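Phosphoserine aminotransferase SerC (Cytophaga hutchinsonii ATCC 33406, PDB 3FFR) probably catalyses the pyridoxal-phosphate-dependent transamination between phosphoserine and 2-oxoglutarate in serine biosynthesis, as a class V aminotransferase. Local coordinates at residues L56-Y62 with K176-I182. Numbering follows the deposited sequence.
Sequences LELPSNY and KFDWTKI. With P33 (3,6,9,12,15,18-hexaoxaicosane-1,20-diol), chain K.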
loop_
_atom_site.group_PDB
_atom_site.type_symbol
_atom_site.label_atom_id
_atom_site.label_comp_id
_atom_site.label_asym_id
_atom_site.label_seq_id
_atom_site.Cartn_x
_atom_site.Cartn_y
_atom_site.Cartn_z
ATOM N N LEU A 56 -20.964 -8.512 4.839
ATOM C CA LEU A 56 -21.639 -7.470 4.063
ATOM C C LEU A 56 -22.774 -8.007 3.206
ATOM O O LEU A 56 -23.457 -7.275 2.503
ATOM C CB LEU A 56 -20.634 -6.698 3.215
ATOM C CG LEU A 56 -19.571 -5.948 4.036
ATOM C CD1 LEU A 56 -18.560 -5.226 3.071
ATOM C CD2 LEU A 56 -20.210 -4.978 5.063
ATOM N N GLU A 57 -22.982 -9.303 3.297
ATOM C CA GLU A 57 -24.075 -9.969 2.563
ATOM C C GLU A 57 -24.049 -9.649 1.053
ATOM O O GLU A 57 -25.056 -9.337 0.413
ATOM C CB GLU A 57 -25.425 -9.633 3.193
ATOM C CG GLU A 57 -25.460 -10.024 4.670
ATOM C CD GLU A 57 -26.715 -9.599 5.386
ATOM O OE1 GLU A 57 -27.818 -9.728 4.836
ATOM O OE2 GLU A 57 -26.581 -9.139 6.523
ATOM N N LEU A 58 -22.880 -9.805 0.478
ATOM C CA LEU A 58 -22.696 -9.514 -0.925
ATOM C C LEU A 58 -23.229 -10.619 -1.819
ATOM O O LEU A 58 -22.987 -11.812 -1.575
ATOM C CB LEU A 58 -21.223 -9.320 -1.243
ATOM C CG LEU A 58 -20.511 -8.133 -0.582
ATOM C CD1 LEU A 58 -18.992 -8.147 -0.879
ATOM C CD2 LEU A 58 -21.169 -6.836 -1.030
ATOM N N PRO A 59 -23.930 -10.226 -2.886
ATOM C CA PRO A 59 -24.425 -11.235 -3.818
ATOM C C PRO A 59 -23.375 -11.720 -4.794
ATOM O O PRO A 59 -22.258 -11.185 -4.870
ATOM C CB PRO A 59 -25.541 -10.530 -4.559
ATOM C CG PRO A 59 -25.263 -9.099 -4.447
ATOM C CD PRO A 59 -24.391 -8.873 -3.212
ATOM N N SER A 60 -23.763 -12.710 -5.580
ATOM C CA SER A 60 -22.806 -13.435 -6.425
ATOM C C SER A 60 -22.216 -12.630 -7.566
ATOM O O SER A 60 -21.175 -12.998 -8.108
ATOM C CB SER A 60 -23.422 -14.747 -6.953
ATOM O OG SER A 60 -24.517 -14.459 -7.792
ATOM N N ASN A 61 -22.838 -11.501 -7.885
ATOM C CA ASN A 61 -22.374 -10.654 -8.994
ATOM C C ASN A 61 -21.342 -9.600 -8.555
ATOM O O ASN A 61 -20.924 -8.776 -9.344
ATOM C CB ASN A 61 -23.520 -9.985 -9.776
ATOM C CG ASN A 61 -24.331 -9.024 -8.942
ATOM O OD1 ASN A 61 -24.691 -9.321 -7.804
ATOM N ND2 ASN A 61 -24.669 -7.868 -9.520
ATOM N N TYR A 62 -20.980 -9.650 -7.285
ATOM C CA TYR A 62 -19.941 -8.778 -6.713
ATOM C C TYR A 62 -18.640 -9.513 -6.411
ATOM O O TYR A 62 -18.631 -10.686 -6.027
ATOM C CB TYR A 62 -20.417 -8.129 -5.411
ATOM C CG TYR A 62 -21.270 -6.896 -5.601
ATOM C CD1 TYR A 62 -22.618 -6.987 -5.935
ATOM C CD2 TYR A 62 -20.730 -5.630 -5.440
ATOM C CE1 TYR A 62 -23.391 -5.825 -6.090
ATOM C CE2 TYR A 62 -21.492 -4.483 -5.566
ATOM C CZ TYR A 62 -22.796 -4.572 -5.907
ATOM O OH TYR A 62 -23.525 -3.404 -6.013
ATOM N N LYS A 176 -26.189 -0.465 5.596
ATOM C CA LYS A 176 -26.596 -1.735 5.031
ATOM C C LYS A 176 -27.122 -1.472 3.630
ATOM O O LYS A 176 -28.284 -1.108 3.413
ATOM C CB LYS A 176 -27.643 -2.449 5.882
ATOM C CG LYS A 176 -27.903 -3.863 5.348
ATOM C CD LYS A 176 -28.846 -4.698 6.195
ATOM C CE LYS A 176 -28.918 -6.116 5.642
ATOM N NZ LYS A 176 -29.403 -6.128 4.240
ATOM N N PHE A 177 -26.242 -1.646 2.668
ATOM C CA PHE A 177 -26.586 -1.347 1.280
ATOM C C PHE A 177 -27.520 -2.337 0.637
ATOM O O PHE A 177 -27.565 -3.516 0.987
ATOM C CB PHE A 177 -25.325 -1.172 0.399
ATOM C CG PHE A 177 -24.478 0.008 0.810
ATOM C CD1 PHE A 177 -24.886 1.316 0.489
ATOM C CD2 PHE A 177 -23.342 -0.164 1.562
ATOM C CE1 PHE A 177 -24.176 2.403 0.912
ATOM C CE2 PHE A 177 -22.601 0.938 1.976
ATOM C CZ PHE A 177 -23.029 2.227 1.651
ATOM N N ASP A 178 -28.300 -1.793 -0.281
ATOM C CA ASP A 178 -29.076 -2.595 -1.212
ATOM C C ASP A 178 -28.160 -2.690 -2.427
ATOM O O ASP A 178 -27.984 -1.721 -3.176
ATOM C CB ASP A 178 -30.379 -1.920 -1.590
ATOM C CG ASP A 178 -31.169 -2.715 -2.610
ATOM O OD1 ASP A 178 -30.610 -3.544 -3.354
ATOM O OD2 ASP A 178 -32.385 -2.462 -2.685
ATOM N N TRP A 179 -27.564 -3.863 -2.596
ATOM C CA TRP A 179 -26.528 -4.059 -3.610
ATOM C C TRP A 179 -27.082 -4.029 -5.013
ATOM O O TRP A 179 -26.331 -3.979 -5.966
ATOM C CB TRP A 179 -25.773 -5.367 -3.358
ATOM C CG TRP A 179 -25.130 -5.386 -1.991
ATOM C CD1 TRP A 179 -25.516 -6.144 -0.916
ATOM C CD2 TRP A 179 -24.055 -4.571 -1.537
ATOM N NE1 TRP A 179 -24.737 -5.866 0.162
ATOM C CE2 TRP A 179 -23.820 -4.909 -0.190
ATOM C CE3 TRP A 179 -23.245 -3.610 -2.145
ATOM C CZ2 TRP A 179 -22.833 -4.305 0.563
ATOM C CZ3 TRP A 179 -22.239 -3.036 -1.399
ATOM C CH2 TRP A 179 -22.050 -3.381 -0.053
ATOM N N THR A 180 -28.402 -4.042 -5.143
ATOM C CA THR A 180 -28.993 -3.996 -6.475
ATOM C C THR A 180 -29.173 -2.572 -6.959
ATOM O O THR A 180 -29.358 -2.353 -8.158
ATOM C CB THR A 180 -30.379 -4.686 -6.540
ATOM O OG1 THR A 180 -31.364 -3.869 -5.901
ATOM C CG2 THR A 180 -30.332 -6.105 -5.927
ATOM N N LYS A 181 -29.076 -1.616 -6.037
ATOM C CA LYS A 181 -29.298 -0.210 -6.380
ATOM C C LYS A 181 -28.042 0.616 -6.583
ATOM O O LYS A 181 -28.105 1.766 -6.994
ATOM C CB LYS A 181 -30.240 0.433 -5.377
ATOM C CG LYS A 181 -31.609 -0.187 -5.436
ATOM C CD LYS A 181 -32.574 0.467 -4.487
ATOM C CE LYS A 181 -33.867 -0.327 -4.460
ATOM N NZ LYS A 181 -34.382 -0.594 -5.843
ATOM N N ILE A 182 -26.895 -0.007 -6.322
ATOM C CA ILE A 182 -25.602 0.606 -6.552
ATOM C C ILE A 182 -24.745 -0.415 -7.299
ATOM O O ILE A 182 -25.216 -1.518 -7.611
ATOM C CB ILE A 182 -24.918 1.084 -5.264
ATOM C CG1 ILE A 182 -24.619 -0.102 -4.330
ATOM C CG2 ILE A 182 -25.744 2.208 -4.570
ATOM C CD1 ILE A 182 -23.799 0.265 -3.105
HETATM O O4 P33 K . -19.212 -10.398 -11.215
HETATM C C3 P33 K . -18.114 -11.240 -10.843
HETATM C C2 P33 K . -18.328 -12.013 -9.542
HETATM O O1 P33 K . -17.034 -12.497 -9.100
HETATM O O HOH W 1 -25.786 -4.700 -8.613
#
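With CG turned anti to its own carbonyl carbon (chi1 -59°), W179 lays its indole along the loop 56-62; L58, turned the same way and extended at chi2, brings its CD2 branch over the indole face. That methyl sits above the centre of the six-membered ring, 3.4 Å from CD2 of L58 to the W179 ring centroid, a close CH-pi contact. CB of F177 covers the rim of the opposite indole face. At the ring edge NE1 of W179 donates to O of L56 (3.0 Å), meeting the carbonyl nearly end-on but with a bent N-H (136°) and an acceptor tilted out of the indole plane. Y62 takes the six-membered edge of W179 against the face of its phenol, a T-shaped pair with planes at 66°. Its hydroxyl, OH, donates to O of W179 (2.9 Å) in the carbonyl plane, on a lone pair; water 1 gives the same oxygen a second bond. CD of P59 packs 3.7 Å from CD1 of W179. One of the two modelled K176 conformers brings NZ to a doubtful, long 4.0 Å from OE1 of E57. A leucine in place of W179 would probably leave the L56 carbonyl without its indole donor and the L58 methyl and Y62 ring without their aromatic partner. OD1 of D178 accepts from both N and OG1 of T180, and the D178-K181 type I turn carries W179. Beyond the contact, L56, L58 and Y62 all rest on I203 of strand 200-205. E57 closes helix 39-55 with a Schellman motif. The indole ties this helix-to-strand connection to the loop before strand 184-188, beside strand 62-67, outermost in this chain's seven-stranded mixed sheet, which is characteristic of the large domain of fold-type I PLP enzymes.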